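Local coordinates for putative hemin storage protein (Bordetella bronchiseptica, PDB 6AU1), which cleaves deacetylated poly-beta-1,6-N-acetylglucosamine, a biofilm polysaccharide, through the glycoside hydrolase domain that makes up this chain, at residues 8-13 and 34-39; 131-136 and 176-181; 186-191 and 199-204; 332-337 and 342-347. One frame throughout, in Å; residues are numbered along the deposited sequence.

Interaction 1: 8-13 and 34-39; sequences RIVQVD and DRMKDL
Met36 and Leu39, three residues apart on helix 22-39, both reach Val10 on strand 8-12. In the order of the helix, Arg35 comes first and takes its charge to polar partners beyond the apolar patch. Met36 follows. Its CG lies anti to the carbonyl carbon, and further bends at chi2 (-57°) and chi3 swing the thioether onto the strand, where it meets Val10 tip to tip. Met36 SD stands 4.0 Å from Val10 CB, and Met36 CE lies 4.1 Å from Val10 CG1. A flexible, unbranched chain suits this place, since it can fold to follow the surface of a rigid, beta-branched valine. Asp38 turns aside and pairs with Arg350, outside the apolar patch. Leu39 then brings one branch only: Leu39 CD2 lies 3.9 Å from Val10 CG2, the two side chains crossing at a slant. Valine is well placed at the receiving end, because its two methyls fork, CG1 and CG2 both lying near Met36 SD while CG2 also meets Leu39. All three residues are buried, and no hydrogen bond joins the segments. Strand 8-12, helix 22-39 and the parallel strand 43-47 form a beta-alpha-beta crossover, the connection that recurs around a TIM barrel, with this contact packing the helix against the barrel's outer surface.

Interaction 2: 131-136 and 176-181; sequences SPFHPD and LATYQG
A type I turn from Ser131 to His134 presents Phe133 to helix 173-181, its CA 7.2 Å from that of Thr178. Ser131 OG accepts a bond from Phe133 N at 3.3 Å, an ST turn that braces it from inside. Phe133 lies between the turn and the helix as a flat, apolar plate that two helix residues approach differently. Thr178 comes at the ring's edge, its OG1 3.5 Å from Phe133 CD1 and near the ring plane, while its CG2 packs 3.8 Å from Phe133 CE1. Threonine suits the helix surface because CG2 stands anti to the backbone N and OG1 beside it (chi1 -59°), bringing the hydroxyl to the carbonyl of Glu174 and leaving the methyl to Phe133. Tyr179 instead turns its edge toward the face of Phe133, the planes at 78° and the centroids 5.5 Å apart, a T-shaped pair. The hydroxyl of Tyr179 bonds to the carbonyl of Asp170, helping to fix the ring. His134 N-caps helix 135-151, its ND1 accepting from Asp136 N at 3.1 Å. With Tyr208, which stacks on Phe133, the two rings form an aromatic cluster that joins the turn before helix 135-151 to helices 173-181 and 195-223 of the TIM-barrel domain.

Interaction 3: 186-191 and 199-204; sequences PDIAAI and QQWSKG
Trp201 CG stands anti to its own backbone N (chi1 -174°), which carries the indole out from helix 195-223 to Ile191 and Ile188. In both isoleucines CG1 lies anti to the carbonyl carbon and the chain runs on extended, chi2 being 171° in Ile191, so that each CD1 reaches the indole. The contact joins two consecutive helices, 188-193 and 195-223, that meet at a corner on the periphery of the TIM-barrel domain. Ile191 CD1 sits over the five-membered ring, 4.0 Å from its centroid and 7° off the normal, a CH-pi contact, and Ile191 CG2 reaches the near part of the six-membered ring at CE3. Ile188 meets the far end of the indole at CZ2 and CH2, its CD1 3.8 Å from Trp201 CZ2. Tryptophan suits this place because its broad surface can take up both side chains, spaced three residues apart on one helix; branched isoleucine supplies methyls to match. Tyr179 of helix 173-181 meets the indole edge-to-face and Lys205 makes a cation-pi contact with it. Asp187 N-caps the shorter helix, its OD1 accepting from Ala190 N. Tightest of the apolar approaches is at the root of the tryptophan, where Ile191 CG2 lies 3.5 Å from Trp201 CB.

Interaction 4: 332-337 and 342-347; sequences YGYYPD and NHPDAE
Pro344 packs over one face of Tyr334 where the polypeptide leaves strand 332-335 of the TIM barrel and turns into the final helix, 346-353. The apolar part is a CH-pi contact: Pro344 CG lies 3.8 Å from the centroid of the Tyr334 ring, 23° off its normal, while Pro344 CD approaches Tyr334 CE1 at 3.5 Å. Tyrosine suits the place by pairing a flat face for the proline with a polar end. Proline offers a rigid ring behind a cis peptide; Pro336 across the contact also follows a cis peptide. Of the polar interactions, the chief one is within the first segment. Tyr334 CG sits between the backbone N and the carbonyl carbon (chi1 68°), and from there the hydroxyl donates to Asp337 OD1, meeting it on the anti side and 30° out of the carboxylate plane. The same oxygen forms a salt bridge with Arg35 of helix 22-39, whose guanidinium also bonds to the carbonyl of Pro344, so that one arginine grips both segments. Asp345 N-caps the last helix, its OD1 accepting a weak bond from Glu347 N. The remaining link runs through solvent: one water donates to Pro336 O at 3.2 Å, more weakly to His343 O at 3.5 Å, and lies 3.1 Å from His343 ND1.

The four contacts form two groups on opposite sides of the chain's centre, interactions 1 and 2 having their centres about 39 Å apart. Interactions 1 and 4 pack at the barrel wall, their centres about 17 and 18 Å from that of the chain; they share neighbouring strands 8-12 and 332-335, and Asp13 probably hydrogen-bonds to Tyr335 between them. Interactions 2 and 3 are buried too but sit among peripheral helices, about 23 and 25 Å out, and meet through Tyr179 and Trp201, joining helix 173-181 to helix 195-223. Chemistry differs with place: aliphatic and thioether packing in 1, aromatic rings in 2, isoleucines on an indole in 3, and CH-pi, charge and water in 4.

Interaction 1: 8-13 and 34-39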
loop_
_atom_site.group_PDB
_atom_site.type_symbol
_atom_site.label_atom_id
_atom_site.label_comp_id
_atom_site.label_asym_id
_atom_site.label_seq_id
_atom_site.Cartn_x
_atom_site.Cartn_y
_atom_site.Cartn_z
ATOM N N ARG A 8 -1.852 -11.869 -10.777
ATOM C CA ARG A 8 -1.054 -11.061 -11.676
ATOM C C ARG A 8 -1.696 -9.703 -11.622
ATOM O O ARG A 8 -2.821 -9.543 -12.079
ATOM C CB ARG A 8 -1.057 -11.634 -13.101
ATOM C CG ARG A 8 -0.522 -13.064 -13.199
ATOM C CD ARG A 8 0.988 -13.081 -12.995
ATOM N NE ARG A 8 1.523 -14.402 -12.640
ATOM C CZ ARG A 8 1.740 -15.375 -13.510
ATOM N NH1 ARG A 8 1.439 -15.187 -14.785
ATOM N NH2 ARG A 8 2.233 -16.537 -13.111
ATOM N N ILE A 9 -1.030 -8.734 -11.005
ATOM C CA ILE A 9 -1.744 -7.502 -10.711
ATOM C C ILE A 9 -1.123 -6.278 -11.350
ATOM O O ILE A 9 0.054 -6.259 -11.699
ATOM C CB ILE A 9 -1.880 -7.285 -9.182
ATOM C CG1 ILE A 9 -0.519 -7.016 -8.529
ATOM C CG2 ILE A 9 -2.554 -8.509 -8.525
ATOM C CD1 ILE A 9 -0.137 -5.524 -8.447
ATOM N N VAL A 10 -1.951 -5.254 -11.513
ATOM C CA VAL A 10 -1.509 -3.973 -12.037
ATOM C C VAL A 10 -1.981 -2.916 -11.064
ATOM O O VAL A 10 -3.163 -2.866 -10.731
ATOM C CB VAL A 10 -2.088 -3.681 -13.450
ATOM C CG1 VAL A 10 -1.610 -2.306 -13.949
ATOM C CG2 VAL A 10 -1.707 -4.779 -14.444
ATOM N N GLN A 11 -1.066 -2.084 -10.577
ATOM C CA GLN A 11 -1.459 -1.000 -9.678
ATOM C C GLN A 11 -1.556 0.298 -10.479
ATOM O O GLN A 11 -0.664 0.630 -11.257
ATOM C CB GLN A 11 -0.472 -0.872 -8.521
ATOM C CG GLN A 11 -0.887 0.147 -7.452
ATOM C CD GLN A 11 -0.100 -0.030 -6.168
ATOM O OE1 GLN A 11 0.100 -1.147 -5.706
ATOM N NE2 GLN A 11 0.346 1.069 -5.588
ATOM N N VAL A 12 -2.652 1.021 -10.282
ATOM C CA VAL A 12 -3.010 2.138 -11.156
ATOM C C VAL A 12 -3.275 3.422 -10.384
ATOM O O VAL A 12 -4.021 3.418 -9.397
ATOM C CB VAL A 12 -4.267 1.784 -11.980
ATOM C CG1 VAL A 12 -4.795 2.997 -12.737
ATOM C CG2 VAL A 12 -3.963 0.621 -12.939
ATOM N N ASP A 13 -2.674 4.522 -10.847
ATOM C CA ASP A 13 -2.879 5.835 -10.247
ATOM C C ASP A 13 -4.086 6.531 -10.842
ATOM O O ASP A 13 -4.125 6.759 -12.047
ATOM C CB ASP A 13 -1.649 6.729 -10.456
ATOM C CG ASP A 13 -0.406 6.144 -9.862
ATOM O OD1 ASP A 13 -0.279 6.187 -8.615
ATOM O OD2 ASP A 13 0.452 5.653 -10.634
ATOM N N ASP A 34 -8.789 -0.200 -22.181
ATOM C CA ASP A 34 -8.312 -0.985 -23.320
ATOM C C ASP A 34 -7.083 -1.825 -22.974
ATOM O O ASP A 34 -6.985 -2.988 -23.376
ATOM C CB ASP A 34 -7.988 -0.084 -24.511
ATOM C CG ASP A 34 -9.231 0.467 -25.179
ATOM O OD1 ASP A 34 -10.336 -0.047 -24.899
ATOM O OD2 ASP A 34 -9.102 1.409 -25.989
ATOM N N ARG A 35 -6.143 -1.230 -22.249
ATOM C CA ARG A 35 -4.931 -1.940 -21.858
ATOM C C ARG A 35 -5.230 -3.068 -20.878
ATOM O O ARG A 35 -4.660 -4.152 -20.985
ATOM C CB ARG A 35 -3.919 -0.975 -21.235
ATOM C CG ARG A 35 -3.182 -0.122 -22.246
ATOM C CD ARG A 35 -2.416 1.001 -21.543
ATOM N NE ARG A 35 -1.400 0.512 -20.611
ATOM C CZ ARG A 35 -0.211 0.050 -20.993
ATOM N NH1 ARG A 35 0.099 -0.004 -22.282
ATOM N NH2 ARG A 35 0.669 -0.373 -20.091
ATOM N N MET A 36 -6.115 -2.816 -19.919
ATOM C CA MET A 36 -6.435 -3.856 -18.942
ATOM C C MET A 36 -7.244 -4.997 -19.564
ATOM O O MET A 36 -7.072 -6.161 -19.189
ATOM C CB MET A 36 -7.167 -3.252 -17.741
ATOM C CG MET A 36 -6.305 -2.263 -16.926
ATOM S SD MET A 36 -4.748 -2.955 -16.300
ATOM C CE MET A 36 -3.563 -2.410 -17.526
ATOM N N LYS A 37 -8.111 -4.681 -20.524
ATOM C CA LYS A 37 -8.845 -5.727 -21.228
ATOM C C LYS A 37 -7.854 -6.623 -21.966
ATOM O O LYS A 37 -7.986 -7.849 -21.970
ATOM C CB LYS A 37 -9.872 -5.112 -22.193
ATOM C CG LYS A 37 -10.662 -6.106 -23.020
ATOM C CD LYS A 37 -11.878 -5.444 -23.679
ATOM C CE LYS A 37 -11.506 -4.140 -24.376
ATOM N NZ LYS A 37 -12.663 -3.539 -25.109
ATOM N N ASP A 38 -6.831 -6.000 -22.543
ATOM C CA ASP A 38 -5.822 -6.701 -23.328
ATOM C C ASP A 38 -4.897 -7.549 -22.456
ATOM O O ASP A 38 -4.574 -8.694 -22.784
ATOM C CB ASP A 38 -5.008 -5.680 -24.131
ATOM C CG ASP A 38 -3.994 -6.326 -25.050
ATOM O OD1 ASP A 38 -4.207 -7.487 -25.460
ATOM O OD2 ASP A 38 -2.986 -5.662 -25.373
ATOM N N LEU A 39 -4.478 -6.972 -21.340
ATOM C CA LEU A 39 -3.497 -7.581 -20.460
ATOM C C LEU A 39 -4.132 -8.648 -19.573
ATOM O O LEU A 39 -3.473 -9.620 -19.182
ATOM C CB LEU A 39 -2.834 -6.499 -19.610
ATOM C CG LEU A 39 -1.436 -6.748 -19.070
ATOM C CD1 LEU A 39 -0.450 -6.974 -20.208
ATOM C CD2 LEU A 39 -1.008 -5.569 -18.211
#

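Interaction 2: 131-136 and 176-181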
loop_
_atom_site.group_PDB
_atom_site.type_symbol
_atom_site.label_atom_id
_atom_site.label_comp_id
_atom_site.label_asym_id
_atom_site.label_seq_id
_atom_site.Cartn_x
_atom_site.Cartn_y
_atom_site.Cartn_z
ATOM N N SER A 131 -2.187 9.393 14.182
ATOM C CA SER A 131 -1.887 8.391 15.202
ATOM C C SER A 131 -3.034 7.411 15.408
ATOM O O SER A 131 -4.109 7.798 15.864
ATOM C CB SER A 131 -1.573 9.058 16.538
ATOM O OG SER A 131 -1.338 8.065 17.528
ATOM N N PRO A 132 -2.812 6.125 15.100
ATOM C CA PRO A 132 -3.900 5.164 15.309
ATOM C C PRO A 132 -4.119 4.863 16.795
ATOM O O PRO A 132 -5.041 4.126 17.132
ATOM C CB PRO A 132 -3.419 3.920 14.554
ATOM C CG PRO A 132 -1.920 3.999 14.668
ATOM C CD PRO A 132 -1.587 5.478 14.592
ATOM N N PHE A 133 -3.282 5.433 17.662
ATOM C CA PHE A 133 -3.476 5.323 19.107
ATOM C C PHE A 133 -4.435 6.382 19.666
ATOM O O PHE A 133 -4.905 6.260 20.799
ATOM C CB PHE A 133 -2.119 5.420 19.825
ATOM C CG PHE A 133 -1.148 4.347 19.417
ATOM C CD1 PHE A 133 -1.177 3.098 20.028
ATOM C CD2 PHE A 133 -0.219 4.577 18.415
ATOM C CE1 PHE A 133 -0.289 2.097 19.655
ATOM C CE2 PHE A 133 0.673 3.586 18.035
ATOM C CZ PHE A 133 0.634 2.343 18.654
ATOM N N HIS A 134 -4.718 7.422 18.883
ATOM C CA HIS A 134 -5.630 8.480 19.318
ATOM C C HIS A 134 -7.063 8.126 18.922
ATOM O O HIS A 134 -7.333 7.851 17.757
ATOM C CB HIS A 134 -5.236 9.824 18.706
ATOM C CG HIS A 134 -5.859 11.000 19.392
ATOM N ND1 HIS A 134 -7.197 11.310 19.276
ATOM C CD2 HIS A 134 -5.325 11.937 20.213
ATOM C CE1 HIS A 134 -7.460 12.387 19.995
ATOM N NE2 HIS A 134 -6.342 12.786 20.576
ATOM N N PRO A 135 -7.982 8.112 19.898
ATOM C CA PRO A 135 -9.365 7.699 19.627
ATOM C C PRO A 135 -10.068 8.533 18.554
ATOM O O PRO A 135 -10.890 7.973 17.823
ATOM C CB PRO A 135 -10.061 7.867 20.985
ATOM C CG PRO A 135 -9.137 8.720 21.807
ATOM C CD PRO A 135 -7.763 8.408 21.324
ATOM N N ASP A 136 -9.764 9.826 18.445
ATOM C CA ASP A 136 -10.428 10.646 17.423
ATOM C C ASP A 136 -9.865 10.361 16.028
ATOM O O ASP A 136 -10.613 10.315 15.050
ATOM C CB ASP A 136 -10.307 12.133 17.745
ATOM C CG ASP A 136 -11.048 12.515 19.011
ATOM O OD1 ASP A 136 -12.130 11.946 19.270
ATOM O OD2 ASP A 136 -10.540 13.379 19.746
ATOM N N LEU A 176 1.879 6.263 24.290
ATOM C CA LEU A 176 2.592 5.873 25.503
ATOM C C LEU A 176 1.640 5.152 26.450
ATOM O O LEU A 176 2.003 4.142 27.048
ATOM C CB LEU A 176 3.220 7.090 26.200
ATOM C CG LEU A 176 4.283 7.871 25.415
ATOM C CD1 LEU A 176 4.773 9.077 26.221
ATOM C CD2 LEU A 176 5.455 6.986 25.014
ATOM N N ALA A 177 0.412 5.653 26.560
ATOM C CA ALA A 177 -0.569 5.028 27.445
ATOM C C ALA A 177 -0.897 3.619 26.972
ATOM O O ALA A 177 -1.119 2.717 27.786
ATOM C CB ALA A 177 -1.834 5.873 27.532
ATOM N N THR A 178 -0.912 3.428 25.655
ATOM C CA THR A 178 -1.170 2.108 25.087
ATOM C C THR A 178 -0.024 1.136 25.401
ATOM O O THR A 178 -0.270 -0.024 25.733
ATOM C CB THR A 178 -1.388 2.184 23.561
ATOM O OG1 THR A 178 -2.493 3.057 23.282
ATOM C CG2 THR A 178 -1.681 0.807 22.993
ATOM N N TYR A 179 1.219 1.609 25.300
ATOM C CA TYR A 179 2.375 0.766 25.612
ATOM C C TYR A 179 2.344 0.338 27.072
ATOM O O TYR A 179 2.737 -0.777 27.403
ATOM C CB TYR A 179 3.698 1.488 25.318
ATOM C CG TYR A 179 3.785 2.099 23.939
ATOM C CD1 TYR A 179 3.128 1.528 22.852
ATOM C CD2 TYR A 179 4.519 3.260 23.726
ATOM C CE1 TYR A 179 3.203 2.107 21.579
ATOM C CE2 TYR A 179 4.600 3.843 22.469
ATOM C CZ TYR A 179 3.948 3.266 21.403
ATOM O OH TYR A 179 4.046 3.870 20.166
ATOM N N GLN A 180 1.873 1.229 27.939
ATOM C CA GLN A 180 1.770 0.929 29.366
ATOM C C GLN A 180 0.800 -0.232 29.546
ATOM O O GLN A 180 1.030 -1.143 30.351
ATOM C CB GLN A 180 1.320 2.172 30.135
ATOM C CG GLN A 180 1.335 2.044 31.647
ATOM C CD GLN A 180 1.139 3.389 32.327
ATOM O OE1 GLN A 180 0.415 4.250 31.828
ATOM N NE2 GLN A 180 1.797 3.580 33.461
ATOM N N GLY A 181 -0.271 -0.203 28.758
ATOM C CA GLY A 181 -1.227 -1.291 28.710
ATOM C C GLY A 181 -0.629 -2.620 28.285
ATOM O O GLY A 181 -1.150 -3.673 28.652
#

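Interaction 3: 186-191 and 199-204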
loop_
_atom_site.group_PDB
_atom_site.type_symbol
_atom_site.label_atom_id
_atom_site.label_comp_id
_atom_site.label_asym_id
_atom_site.label_seq_id
_atom_site.Cartn_x
_atom_site.Cartn_y
_atom_site.Cartn_z
ATOM N N PRO A 186 5.867 3.676 29.972
ATOM C CA PRO A 186 5.421 4.713 29.030
ATOM C C PRO A 186 6.549 5.703 28.733
ATOM O O PRO A 186 6.428 6.910 28.953
ATOM C CB PRO A 186 4.266 5.385 29.775
ATOM C CG PRO A 186 4.663 5.252 31.220
ATOM C CD PRO A 186 5.385 3.928 31.342
ATOM N N ASP A 187 7.649 5.168 28.218
ATOM C CA ASP A 187 8.913 5.880 28.155
ATOM C C ASP A 187 9.742 5.228 27.067
ATOM O O ASP A 187 10.324 4.167 27.280
ATOM C CB ASP A 187 9.612 5.814 29.519
ATOM C CG ASP A 187 10.954 6.535 29.556
ATOM O OD1 ASP A 187 11.542 6.831 28.500
ATOM O OD2 ASP A 187 11.436 6.793 30.681
ATOM N N ILE A 188 9.782 5.845 25.894
ATOM C CA ILE A 188 10.459 5.221 24.766
ATOM C C ILE A 188 11.971 5.105 24.997
ATOM O O ILE A 188 12.587 4.121 24.589
ATOM C CB ILE A 188 10.137 5.982 23.473
ATOM C CG1 ILE A 188 8.686 5.663 23.087
ATOM C CG2 ILE A 188 11.080 5.574 22.337
ATOM C CD1 ILE A 188 8.163 6.443 21.916
ATOM N N ALA A 189 12.577 6.069 25.683
ATOM C CA ALA A 189 13.999 5.922 26.005
ATOM C C ALA A 189 14.249 4.659 26.836
ATOM O O ALA A 189 15.200 3.909 26.582
ATOM C CB ALA A 189 14.518 7.154 26.738
ATOM N N ALA A 190 13.390 4.416 27.823
ATOM C CA ALA A 190 13.534 3.247 28.687
ATOM C C ALA A 190 13.308 1.943 27.913
ATOM O O ALA A 190 14.005 0.946 28.124
ATOM C CB ALA A 190 12.573 3.343 29.868
ATOM N N ILE A 191 12.328 1.953 27.019
ATOM C CA ILE A 191 12.071 0.798 26.176
ATOM C C ILE A 191 13.282 0.497 25.290
ATOM O O ILE A 191 13.751 -0.637 25.234
ATOM C CB ILE A 191 10.826 1.022 25.297
ATOM C CG1 ILE A 191 9.568 1.057 26.171
ATOM C CG2 ILE A 191 10.738 -0.050 24.238
ATOM C CD1 ILE A 191 8.311 1.494 25.417
ATOM N N GLN A 199 12.475 -5.285 21.698
ATOM C CA GLN A 199 11.932 -6.342 20.843
ATOM C C GLN A 199 10.422 -6.494 21.027
ATOM O O GLN A 199 9.675 -6.616 20.053
ATOM C CB GLN A 199 12.641 -7.673 21.136
ATOM C CG GLN A 199 11.868 -8.914 20.718
ATOM C CD GLN A 199 11.830 -9.104 19.216
ATOM O OE1 GLN A 199 12.591 -8.475 18.480
ATOM N NE2 GLN A 199 10.938 -9.976 18.751
ATOM N N GLN A 200 9.972 -6.486 22.276
ATOM C CA GLN A 200 8.548 -6.629 22.574
ATOM C C GLN A 200 7.763 -5.454 22.027
ATOM O O GLN A 200 6.649 -5.608 21.509
ATOM C CB GLN A 200 8.327 -6.749 24.084
ATOM C CG GLN A 200 8.825 -8.060 24.662
ATOM C CD GLN A 200 8.819 -8.052 26.175
ATOM O OE1 GLN A 200 8.522 -7.030 26.797
ATOM N NE2 GLN A 200 9.139 -9.190 26.776
ATOM N N TRP A 201 8.356 -4.272 22.146
ATOM C CA TRP A 201 7.737 -3.046 21.665
ATOM C C TRP A 201 7.604 -3.055 20.144
ATOM O O TRP A 201 6.537 -2.716 19.602
ATOM C CB TRP A 201 8.554 -1.839 22.135
ATOM C CG TRP A 201 7.938 -0.496 21.819
ATOM C CD1 TRP A 201 6.663 -0.092 22.086
ATOM C CD2 TRP A 201 8.601 0.627 21.223
ATOM N NE1 TRP A 201 6.483 1.210 21.667
ATOM C CE2 TRP A 201 7.659 1.673 21.139
ATOM C CE3 TRP A 201 9.903 0.849 20.757
ATOM C CZ2 TRP A 201 7.973 2.923 20.598
ATOM C CZ3 TRP A 201 10.214 2.090 20.207
ATOM C CH2 TRP A 201 9.255 3.112 20.141
ATOM N N SER A 202 8.676 -3.448 19.455
ATOM C CA SER A 202 8.644 -3.571 17.999
ATOM C C SER A 202 7.526 -4.511 17.545
ATOM O O SER A 202 6.716 -4.147 16.691
ATOM C CB SER A 202 9.989 -4.064 17.461
ATOM O OG SER A 202 9.913 -4.319 16.064
ATOM N N LYS A 203 7.472 -5.705 18.130
ATOM C CA LYS A 203 6.449 -6.686 17.758
ATOM C C LYS A 203 5.049 -6.187 18.099
ATOM O O LYS A 203 4.099 -6.421 17.347
ATOM C CB LYS A 203 6.716 -8.024 18.445
ATOM C CG LYS A 203 7.869 -8.795 17.823
ATOM C CD LYS A 203 7.554 -9.138 16.368
ATOM C CE LYS A 203 8.631 -10.015 15.747
ATOM N NZ LYS A 203 8.269 -10.433 14.360
ATOM N N GLY A 204 4.927 -5.488 19.225
ATOM C CA GLY A 204 3.656 -4.926 19.642
ATOM C C GLY A 204 3.118 -3.905 18.650
ATOM O O GLY A 204 1.921 -3.901 18.326
#

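Interaction 4: 332-337 and 342-347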
loop_
_atom_site.group_PDB
_atom_site.type_symbol
_atom_site.label_atom_id
_atom_site.label_comp_id
_atom_site.label_asym_id
_atom_site.label_seq_id
_atom_site.Cartn_x
_atom_site.Cartn_y
_atom_site.Cartn_z
ATOM N N TYR A 332 2.850 -11.993 -9.017
ATOM C CA TYR A 332 3.615 -10.769 -9.219
ATOM C C TYR A 332 2.776 -9.756 -9.967
ATOM O O TYR A 332 1.632 -10.027 -10.322
ATOM C CB TYR A 332 4.941 -11.041 -9.961
ATOM C CG TYR A 332 4.807 -11.862 -11.225
ATOM C CD1 TYR A 332 4.360 -11.285 -12.408
ATOM C CD2 TYR A 332 5.141 -13.212 -11.234
ATOM C CE1 TYR A 332 4.231 -12.043 -13.568
ATOM C CE2 TYR A 332 5.021 -13.977 -12.392
ATOM C CZ TYR A 332 4.562 -13.375 -13.550
ATOM O OH TYR A 332 4.436 -14.118 -14.694
ATOM N N GLY A 333 3.346 -8.584 -10.188
ATOM C CA GLY A 333 2.621 -7.519 -10.858
ATOM C C GLY A 333 3.514 -6.310 -10.983
ATOM O O GLY A 333 4.722 -6.397 -10.734
ATOM N N TYR A 334 2.944 -5.176 -11.374
ATOM C CA TYR A 334 3.778 -3.992 -11.507
ATOM C C TYR A 334 3.007 -2.721 -11.168
ATOM O O TYR A 334 1.774 -2.674 -11.211
ATOM C CB TYR A 334 4.377 -3.886 -12.923
ATOM C CG TYR A 334 3.353 -3.617 -14.004
ATOM C CD1 TYR A 334 2.930 -2.315 -14.283
ATOM C CD2 TYR A 334 2.812 -4.656 -14.753
ATOM C CE1 TYR A 334 1.982 -2.066 -15.266
ATOM C CE2 TYR A 334 1.866 -4.418 -15.738
ATOM C CZ TYR A 334 1.458 -3.120 -15.996
ATOM O OH TYR A 334 0.515 -2.867 -16.970
ATOM N N TYR A 335 3.790 -1.700 -10.835
ATOM C CA TYR A 335 3.308 -0.358 -10.540
ATOM C C TYR A 335 4.324 0.606 -11.145
ATOM O O TYR A 335 5.521 0.398 -10.982
ATOM C CB TYR A 335 3.185 -0.138 -9.023
ATOM C CG TYR A 335 2.822 1.280 -8.649
ATOM C CD1 TYR A 335 1.635 1.850 -9.094
ATOM C CD2 TYR A 335 3.657 2.049 -7.840
ATOM C CE1 TYR A 335 1.294 3.165 -8.747
ATOM C CE2 TYR A 335 3.326 3.354 -7.489
ATOM C CZ TYR A 335 2.141 3.908 -7.952
ATOM O OH TYR A 335 1.815 5.210 -7.608
ATOM N N PRO A 336 3.871 1.656 -11.861
ATOM C CA PRO A 336 2.524 2.071 -12.247
ATOM C C PRO A 336 2.205 1.701 -13.689
ATOM O O PRO A 336 3.110 1.377 -14.462
ATOM C CB PRO A 336 2.594 3.593 -12.096
ATOM C CG PRO A 336 4.010 3.895 -12.620
ATOM C CD PRO A 336 4.869 2.663 -12.272
ATOM N N ASP A 337 0.936 1.756 -14.055
ATOM C CA ASP A 337 0.592 1.635 -15.463
ATOM C C ASP A 337 0.530 3.027 -16.078
ATOM O O ASP A 337 -0.301 3.862 -15.687
ATOM C CB ASP A 337 -0.729 0.903 -15.647
ATOM C CG ASP A 337 -0.928 0.450 -17.077
ATOM O OD1 ASP A 337 -0.189 -0.459 -17.495
ATOM O OD2 ASP A 337 -1.774 1.035 -17.782
ATOM N N ASN A 342 1.574 4.252 -23.148
ATOM C CA ASN A 342 1.631 2.829 -23.465
ATOM C C ASN A 342 2.834 2.154 -22.831
ATOM O O ASN A 342 3.553 1.388 -23.478
ATOM C CB ASN A 342 1.646 2.617 -24.982
ATOM C CG ASN A 342 0.410 3.178 -25.654
ATOM O OD1 ASN A 342 0.502 3.974 -26.591
ATOM N ND2 ASN A 342 -0.760 2.777 -25.167
ATOM N N HIS A 343 3.061 2.452 -21.558
ATOM C CA HIS A 343 4.137 1.819 -20.835
ATOM C C HIS A 343 3.671 1.242 -19.499
ATOM O O HIS A 343 3.022 1.932 -18.725
ATOM C CB HIS A 343 5.281 2.781 -20.592
ATOM C CG HIS A 343 6.490 2.095 -20.059
ATOM N ND1 HIS A 343 6.608 1.740 -18.732
ATOM C CD2 HIS A 343 7.590 1.612 -20.682
ATOM C CE1 HIS A 343 7.750 1.103 -18.554
ATOM N NE2 HIS A 343 8.366 1.014 -19.720
ATOM N N PRO A 344 4.032 -0.023 -19.211
ATOM C CA PRO A 344 4.878 -0.876 -20.055
ATOM C C PRO A 344 4.177 -1.329 -21.330
ATOM O O PRO A 344 2.963 -1.173 -21.466
ATOM C CB PRO A 344 5.195 -2.074 -19.147
ATOM C CG PRO A 344 4.080 -2.116 -18.150
ATOM C CD PRO A 344 3.672 -0.673 -17.937
ATOM N N ASP A 345 4.956 -1.859 -22.265
ATOM C CA ASP A 345 4.440 -2.338 -23.539
ATOM C C ASP A 345 3.557 -3.565 -23.304
ATOM O O ASP A 345 4.046 -4.631 -22.917
ATOM C CB ASP A 345 5.610 -2.654 -24.474
ATOM C CG ASP A 345 5.169 -3.141 -25.855
ATOM O OD1 ASP A 345 3.974 -3.427 -26.075
ATOM O OD2 ASP A 345 6.049 -3.253 -26.724
ATOM N N ALA A 346 2.258 -3.394 -23.530
ATOM C CA ALA A 346 1.271 -4.447 -23.303
ATOM C C ALA A 346 1.543 -5.682 -24.149
ATOM O O ALA A 346 1.439 -6.806 -23.660
ATOM C CB ALA A 346 -0.131 -3.922 -23.582
ATOM N N GLU A 347 1.886 -5.468 -25.415
ATOM C CA GLU A 347 2.191 -6.563 -26.323
ATOM C C GLU A 347 3.333 -7.424 -25.794
ATOM O O GLU A 347 3.296 -8.649 -25.893
ATOM C CB GLU A 347 2.541 -6.026 -27.716
HETATM O O HOH W 1 5.198 2.966 -16.252
#